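Long-range contact in SusD family protein (Bacteroides uniformis, PDB 7KV1), which probably binds beta-glucans at the cell surface as a SusD-like glycan-binding protein with a tetratricopeptide-repeat helical scaffold: residues A[76-86]-A[335-346]. Residues are numbered along the deposited sequence; the frame is centred on the assembly and turned at random.
Sequences EIMGDNFWVGG and GFMPMRLETYQM
N81 O takes two donors from 335-346: the backbone N of R340, the N-cap of helix 341-345, at 3.1 Å, and T343 OG1 at 2.8 Å, tilted 26° from the carbonyl plane. Pairing continues antiparallel along the loop as W83 N to P338 O (2.8 Å), M337 N to V84 O and G86 N to G335 O. The bridges at F82–M339 and G85–F336 are isolated, so the two runs pair like strands without forming a regular sheet.

R340 crosses the W83 indole: its CG sits 3.6 Å from the centroid of the five-membered ring, and the bend at chi3 (72°) lays the guanidinium flat over the outer rim of the benzo ring, off-centre, planes 17° apart. D80 O lies over the other face of that guanidinium at a poor bonding angle; separately, the D80 carboxylate makes its salt bridge to R468. W83 NE1 donates a hydrogen bond to a water 3.1 Å away that also accepts from L341 N, satisfying an amide in the first turn of the helix. With W83 reduced to an alanine, the R340 guanidinium would probably lose its stacking surface and the water one donor.

On F82, M337 CE rests over the ring centre, 3.7 Å from the centroid, with SD oblique to it in a Met-aromatic contact. Beside the ring, N81 ND2 donates to the syn lone pair of E76 OE1 (3.0 Å), while E76 OE2 accepts from G466 N. The contact thus ties the Starch-binding associating with outer membrane region to the SusD family region by satisfying buried backbone groups mutually; the R340 backbone N is bonded to N81 O, while its guanidinium packs on the indole in a cation-pi contact likely to stabilise the charge.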
ATOM      1  N   GLU A  76      -4.277  -5.918   3.446  1.00 18.11           N
ATOM      2  CA  GLU A  76      -5.353  -6.780   2.898  1.00 19.87           C
ATOM      3  C   GLU A  76      -6.047  -7.530   4.043  1.00 18.97           C
ATOM      4  O   GLU A  76      -7.271  -7.723   3.964  1.00 18.26           O
ATOM      5  CB  GLU A  76      -4.798  -7.738   1.836  1.00 20.63           C
ATOM      6  CG  GLU A  76      -4.370  -7.081   0.543  1.00 20.81           C
ATOM      7  CD  GLU A  76      -5.484  -6.813  -0.451  1.00 20.73           C
ATOM      8  OE1 GLU A  76      -6.639  -7.169  -0.161  1.00 19.78           O
ATOM      9  OE2 GLU A  76      -5.198  -6.194  -1.476  1.00 19.76           O
ATOM     10  N   ILE A  77      -5.325  -7.960   5.069  1.00 19.31           N
ATOM     11  CA  ILE A  77      -5.882  -8.944   6.044  1.00 18.88           C
ATOM     12  C   ILE A  77      -7.115  -8.397   6.762  1.00 18.83           C
ATOM     13  O   ILE A  77      -7.926  -9.218   7.194  1.00 18.53           O
ATOM     14  CB  ILE A  77      -4.837  -9.496   7.029  1.00 21.41           C
ATOM     15  CG1 ILE A  77      -4.079  -8.408   7.802  1.00 21.74           C
ATOM     16  CG2 ILE A  77      -3.895 -10.445   6.279  1.00 23.85           C
ATOM     17  CD1 ILE A  77      -3.237  -8.961   8.961  1.00 23.29           C
ATOM     18  N   MET A  78      -7.277  -7.092   6.923  1.00 18.11           N
ATOM     19  CA  MET A  78      -8.434  -6.559   7.681  1.00 18.20           C
ATOM     20  C   MET A  78      -9.597  -6.311   6.723  1.00 18.63           C
ATOM     21  O   MET A  78     -10.711  -6.025   7.210  1.00 19.35           O
ATOM     22  CB  MET A  78      -8.027  -5.311   8.472  1.00 19.42           C
ATOM     23  CG  MET A  78      -7.062  -5.681   9.577  1.00 19.78           C
ATOM     24  SD  MET A  78      -6.504  -4.299  10.565  1.00 22.62           S
ATOM     25  CE  MET A  78      -5.260  -3.570   9.493  1.00 23.26           C
ATOM     26  N   GLY A  79      -9.376  -6.587   5.425  1.00 17.80           N
ATOM     27  CA  GLY A  79     -10.350  -6.382   4.348  1.00 17.93           C
ATOM     28  C   GLY A  79     -11.117  -7.648   4.025  1.00 17.83           C
ATOM     29  O   GLY A  79     -11.195  -8.497   4.884  1.00 19.48           O
ATOM     30  N   ASP A  80     -11.602  -7.769   2.798  1.00 17.75           N
ATOM     31  CA  ASP A  80     -12.531  -8.850   2.382  1.00 19.96           C
ATOM     32  C   ASP A  80     -12.029  -9.592   1.149  1.00 18.44           C
ATOM     33  O   ASP A  80     -12.823 -10.375   0.658  1.00 17.29           O
ATOM     34  CB  ASP A  80     -13.956  -8.324   2.171  1.00 20.03           C
ATOM     35  CG  ASP A  80     -14.066  -7.224   1.128  1.00 22.85           C
ATOM     36  OD1 ASP A  80     -12.968  -6.686   0.653  1.00 17.68           O
ATOM     37  OD2 ASP A  80     -15.238  -6.909   0.796  1.00 22.98           O
ATOM     38  N   ASN A  81     -10.769  -9.423   0.726  1.00 17.64           N
ATOM     39  CA  ASN A  81     -10.284 -10.089  -0.520  1.00 18.26           C
ATOM     40  C   ASN A  81      -9.723 -11.501  -0.222  1.00 18.78           C
ATOM     41  O   ASN A  81      -9.797 -12.395  -1.124  1.00 17.25           O
ATOM     42  CB  ASN A  81      -9.206  -9.287  -1.233  1.00 18.03           C
ATOM     43  CG  ASN A  81      -9.741  -8.117  -2.032  1.00 19.79           C
ATOM     44  OD1 ASN A  81     -10.877  -8.172  -2.525  1.00 20.30           O
ATOM     45  ND2 ASN A  81      -8.930  -7.068  -2.136  1.00 15.52           N
ATOM     46  N   PHE A  82      -9.131 -11.688   0.952  1.00 17.97           N
ATOM     47  CA  PHE A  82      -8.282 -12.873   1.259  1.00 18.95           C
ATOM     48  C   PHE A  82      -8.702 -13.487   2.586  1.00 20.60           C
ATOM     49  O   PHE A  82      -9.291 -12.816   3.426  1.00 19.16           O
ATOM     50  CB  PHE A  82      -6.808 -12.475   1.372  1.00 19.32           C
ATOM     51  CG  PHE A  82      -6.228 -12.017   0.060  1.00 20.49           C
ATOM     52  CD1 PHE A  82      -5.725 -12.950  -0.844  1.00 19.41           C
ATOM     53  CD2 PHE A  82      -6.304 -10.679  -0.318  1.00 19.65           C
ATOM     54  CE1 PHE A  82      -5.253 -12.545  -2.079  1.00 21.24           C
ATOM     55  CE2 PHE A  82      -5.786 -10.278  -1.538  1.00 21.41           C
ATOM     56  CZ  PHE A  82      -5.285 -11.208  -2.426  1.00 22.15           C
ATOM     57  N   TRP A  83      -8.264 -14.718   2.808  1.00 19.31           N
ATOM     58  CA  TRP A  83      -8.153 -15.298   4.160  1.00 18.18           C
ATOM     59  C   TRP A  83      -6.690 -15.119   4.581  1.00 18.56           C
ATOM     60  O   TRP A  83      -5.829 -14.875   3.709  1.00 19.42           O
ATOM     61  CB  TRP A  83      -8.584 -16.764   4.160  1.00 18.53           C
ATOM     62  CG  TRP A  83      -9.930 -17.055   3.586  1.00 17.72           C
ATOM     63  CD1 TRP A  83     -10.187 -17.874   2.534  1.00 16.32           C
ATOM     64  CD2 TRP A  83     -11.210 -16.573   4.056  1.00 18.15           C
ATOM     65  NE1 TRP A  83     -11.531 -17.953   2.325  1.00 18.81           N
ATOM     66  CE2 TRP A  83     -12.193 -17.150   3.217  1.00 18.18           C
ATOM     67  CE3 TRP A  83     -11.619 -15.688   5.064  1.00 18.10           C
ATOM     68  CZ2 TRP A  83     -13.555 -16.884   3.351  1.00 18.55           C
ATOM     69  CZ3 TRP A  83     -12.968 -15.435   5.217  1.00 18.46           C
ATOM     70  CH2 TRP A  83     -13.921 -16.031   4.374  1.00 19.92           C
ATOM     71  N   VAL A  84      -6.416 -15.201   5.866  1.00 18.39           N
ATOM     72  CA  VAL A  84      -5.032 -15.074   6.379  1.00 17.57           C
ATOM     73  C   VAL A  84      -4.246 -16.340   5.999  1.00 18.00           C
ATOM     74  O   VAL A  84      -3.110 -16.187   5.521  1.00 16.41           O
ATOM     75  CB  VAL A  84      -5.022 -14.800   7.886  1.00 17.73           C
ATOM     76  CG1 VAL A  84      -3.613 -14.882   8.456  1.00 18.27           C
ATOM     77  CG2 VAL A  84      -5.611 -13.424   8.141  1.00 17.88           C
ATOM     78  N   GLY A  85      -4.814 -17.520   6.226  1.00 17.80           N
ATOM     79  CA  GLY A  85      -4.148 -18.797   5.903  1.00 20.11           C
ATOM     80  C   GLY A  85      -3.035 -19.141   6.887  1.00 20.28           C
ATOM     81  O   GLY A  85      -3.201 -18.896   8.112  1.00 19.65           O
ATOM     82  N   GLY A  86      -1.922 -19.658   6.381  1.00 20.51           N
ATOM     83  CA  GLY A  86      -0.856 -20.258   7.209  1.00 20.92           C
ATOM     84  C   GLY A  86      -1.204 -21.670   7.623  1.00 21.94           C
ATOM     85  O   GLY A  86      -2.233 -22.211   7.132  1.00 21.92           O
ATOM     86  N   GLY A 335       1.484 -20.663   2.315  1.00 19.36           N
ATOM     87  CA  GLY A 335       0.018 -20.788   2.286  1.00 20.96           C
ATOM     88  C   GLY A 335      -0.689 -19.648   3.009  1.00 19.08           C
ATOM     89  O   GLY A 335      -1.839 -19.843   3.377  1.00 20.71           O
ATOM     90  N   PHE A 336      -0.059 -18.490   3.164  1.00 19.60           N
ATOM     91  CA  PHE A 336      -0.772 -17.262   3.601  1.00 19.12           C
ATOM     92  C   PHE A 336      -1.516 -16.620   2.425  1.00 19.34           C
ATOM     93  O   PHE A 336      -1.167 -16.887   1.267  1.00 19.46           O
ATOM     94  CB  PHE A 336       0.169 -16.254   4.228  1.00 20.31           C
ATOM     95  CG  PHE A 336       0.730 -16.743   5.526  1.00 22.03           C
ATOM     96  CD1 PHE A 336      -0.045 -16.707   6.671  1.00 20.18           C
ATOM     97  CD2 PHE A 336       2.023 -17.238   5.590  1.00 23.09           C
ATOM     98  CE1 PHE A 336       0.479 -17.142   7.875  1.00 21.56           C
ATOM     99  CE2 PHE A 336       2.526 -17.712   6.796  1.00 21.84           C
ATOM    100  CZ  PHE A 336       1.752 -17.666   7.926  1.00 23.53           C
ATOM    101  N   MET A 337      -2.545 -15.819   2.740  1.00 17.99           N
ATOM    102  CA  MET A 337      -3.367 -15.074   1.756  1.00 19.74           C
ATOM    103  C   MET A 337      -3.963 -16.004   0.707  1.00 18.87           C
ATOM    104  O   MET A 337      -3.904 -15.690  -0.486  1.00 19.44           O
ATOM    105  CB  MET A 337      -2.539 -13.997   1.060  1.00 21.87           C
ATOM    106  CG  MET A 337      -1.969 -12.987   2.034  1.00 26.99           C
ATOM    107  SD  MET A 337      -3.088 -11.581   2.262  1.00 29.17           S
ATOM    108  CE  MET A 337      -2.728 -10.684   0.755  1.00 29.75           C
ATOM    109  N   PRO A 338      -4.625 -17.128   1.087  1.00 17.98           N
ATOM    110  CA  PRO A 338      -5.543 -17.778   0.171  1.00 20.11           C
ATOM    111  C   PRO A 338      -6.526 -16.705  -0.307  1.00 19.85           C
ATOM    112  O   PRO A 338      -7.072 -15.939   0.535  1.00 18.11           O
ATOM    113  CB  PRO A 338      -6.306 -18.830   0.972  1.00 19.12           C
ATOM    114  CG  PRO A 338      -5.615 -18.923   2.292  1.00 20.34           C
ATOM    115  CD  PRO A 338      -4.598 -17.798   2.390  1.00 18.96           C
ATOM    116  N   MET A 339      -6.734 -16.660  -1.614  1.00 21.87           N
ATOM    117  CA  MET A 339      -7.744 -15.763  -2.207  1.00 22.62           C
ATOM    118  C   MET A 339      -9.154 -16.337  -1.988  1.00 22.86           C
ATOM    119  O   MET A 339      -9.410 -17.530  -2.345  1.00 19.38           O
ATOM    120  CB  MET A 339      -7.523 -15.528  -3.698  1.00 23.58           C
ATOM    121  CG  MET A 339      -8.423 -14.399  -4.187  1.00 24.84           C
ATOM    122  SD  MET A 339      -8.075 -13.977  -5.851  1.00 29.01           S
ATOM    123  CE  MET A 339      -6.482 -13.213  -5.577  1.00 25.15           C
ATOM    124  N   ARG A 340     -10.084 -15.496  -1.534  1.00 19.77           N
ATOM    125  CA  ARG A 340     -11.491 -15.937  -1.318  1.00 21.88           C
ATOM    126  C   ARG A 340     -12.129 -16.252  -2.664  1.00 22.57           C
ATOM    127  O   ARG A 340     -11.825 -15.552  -3.659  1.00 20.39           O
ATOM    128  CB  ARG A 340     -12.333 -14.916  -0.556  1.00 22.80           C
ATOM    129  CG  ARG A 340     -11.783 -14.680   0.834  1.00 25.85           C
ATOM    130  CD  ARG A 340     -12.236 -13.402   1.529  1.00 29.47           C
ATOM    131  NE  ARG A 340     -13.607 -13.443   1.954  1.00 33.37           N
ATOM    132  CZ  ARG A 340     -14.073 -12.861   3.070  1.00 35.30           C
ATOM    133  NH1 ARG A 340     -13.260 -12.265   3.935  1.00 37.67           N
ATOM    134  NH2 ARG A 340     -15.349 -12.975   3.352  1.00 40.86           N
ATOM    135  N   LEU A 341     -13.004 -17.255  -2.674  1.00 24.14           N
ATOM    136  CA  LEU A 341     -13.779 -17.633  -3.884  1.00 26.09           C
ATOM    137  C   LEU A 341     -14.619 -16.438  -4.340  1.00 24.42           C
ATOM    138  O   LEU A 341     -14.768 -16.211  -5.549  1.00 25.73           O
ATOM    139  CB  LEU A 341     -14.669 -18.846  -3.565  1.00 27.73           C
ATOM    140  CG  LEU A 341     -15.532 -19.367  -4.726  1.00 30.22           C
ATOM    141  CD1 LEU A 341     -14.692 -19.666  -5.969  1.00 27.05           C
ATOM    142  CD2 LEU A 341     -16.310 -20.614  -4.299  1.00 30.93           C
ATOM    143  N   GLU A 342     -15.182 -15.709  -3.399  1.00 25.03           N
ATOM    144  CA  GLU A 342     -15.999 -14.502  -3.656  1.00 27.29           C
ATOM    145  C   GLU A 342     -15.149 -13.492  -4.440  1.00 23.77           C
ATOM    146  O   GLU A 342     -15.662 -12.825  -5.337  1.00 24.46           O
ATOM    147  CB  GLU A 342     -16.529 -14.012  -2.298  1.00 33.22           C
ATOM    148  CG  GLU A 342     -17.312 -15.074  -1.486  1.00 41.96           C
ATOM    149  CD  GLU A 342     -16.646 -16.302  -0.817  1.00 48.07           C
ATOM    150  OE1 GLU A 342     -15.529 -16.214  -0.267  1.00 38.93           O
ATOM    151  OE2 GLU A 342     -17.296 -17.383  -0.793  1.00 59.74           O
ATOM    152  N   THR A 343     -13.856 -13.393  -4.179  1.00 22.78           N
ATOM    153  CA  THR A 343     -12.964 -12.467  -4.927  1.00 22.48           C
ATOM    154  C   THR A 343     -12.800 -12.928  -6.385  1.00 23.77           C
ATOM    155  O   THR A 343     -12.734 -12.065  -7.312  1.00 22.67           O
ATOM    156  CB  THR A 343     -11.620 -12.321  -4.214  1.00 21.34           C
ATOM    157  OG1 THR A 343     -11.931 -12.091  -2.843  1.00 20.54           O
ATOM    158  CG2 THR A 343     -10.766 -11.212  -4.776  1.00 22.09           C
ATOM    159  N   TYR A 344     -12.636 -14.229  -6.604  1.00 22.46           N
ATOM    160  CA  TYR A 344     -12.592 -14.766  -7.981  1.00 22.05           C
ATOM    161  C   TYR A 344     -13.944 -14.467  -8.639  1.00 21.86           C
ATOM    162  O   TYR A 344     -13.988 -13.944  -9.775  1.00 22.21           O
ATOM    163  CB  TYR A 344     -12.216 -16.248  -7.963  1.00 22.39           C
ATOM    164  CG  TYR A 344     -12.292 -16.892  -9.318  1.00 23.05           C
ATOM    165  CD1 TYR A 344     -11.243 -16.809 -10.219  1.00 23.93           C
ATOM    166  CD2 TYR A 344     -13.448 -17.546  -9.714  1.00 26.69           C
ATOM    167  CE1 TYR A 344     -11.330 -17.377 -11.484  1.00 22.77           C
ATOM    168  CE2 TYR A 344     -13.550 -18.133 -10.966  1.00 26.91           C
ATOM    169  CZ  TYR A 344     -12.490 -18.038 -11.851  1.00 26.04           C
ATOM    170  OH  TYR A 344     -12.621 -18.568 -13.096  1.00 27.11           O
ATOM    171  N   GLN A 345     -15.042 -14.773  -7.960  1.00 22.37           N
ATOM    172  CA  GLN A 345     -16.407 -14.722  -8.583  1.00 24.10           C
ATOM    173  C   GLN A 345     -16.895 -13.286  -8.847  1.00 24.32           C
ATOM    174  O   GLN A 345     -17.807 -13.126  -9.672  1.00 23.21           O
ATOM    175  CB  GLN A 345     -17.421 -15.463  -7.706  1.00 25.64           C
ATOM    176  CG  GLN A 345     -17.125 -16.943  -7.608  1.00 26.78           C
ATOM    177  CD  GLN A 345     -18.064 -17.658  -6.666  1.00 30.55           C
ATOM    178  OE1 GLN A 345     -18.575 -17.098  -5.699  1.00 32.80           O
ATOM    179  NE2 GLN A 345     -18.271 -18.926  -6.943  1.00 31.32           N
ATOM    180  N   MET A 346     -16.288 -12.240  -8.283  1.00 23.23           N
ATOM    181  CA  MET A 346     -16.794 -10.851  -8.506  1.00 22.63           C
ATOM    182  C   MET A 346     -16.417 -10.387  -9.918  1.00 22.38           C
ATOM    183  O   MET A 346     -17.024  -9.436 -10.403  1.00 23.11           O
ATOM    184  CB  MET A 346     -16.248  -9.868  -7.462  1.00 24.98           C
ATOM    185  CG  MET A 346     -14.785  -9.486  -7.670  1.00 24.00           C
ATOM    186  SD  MET A 346     -14.174  -8.601  -6.195  1.00 25.61           S
ATOM    187  CE  MET A 346     -12.479  -8.303  -6.688  1.00 21.95           C
TER
HETATM  188  O   HOH W   1     -13.354 -18.715  -0.064  1.00 22.39           O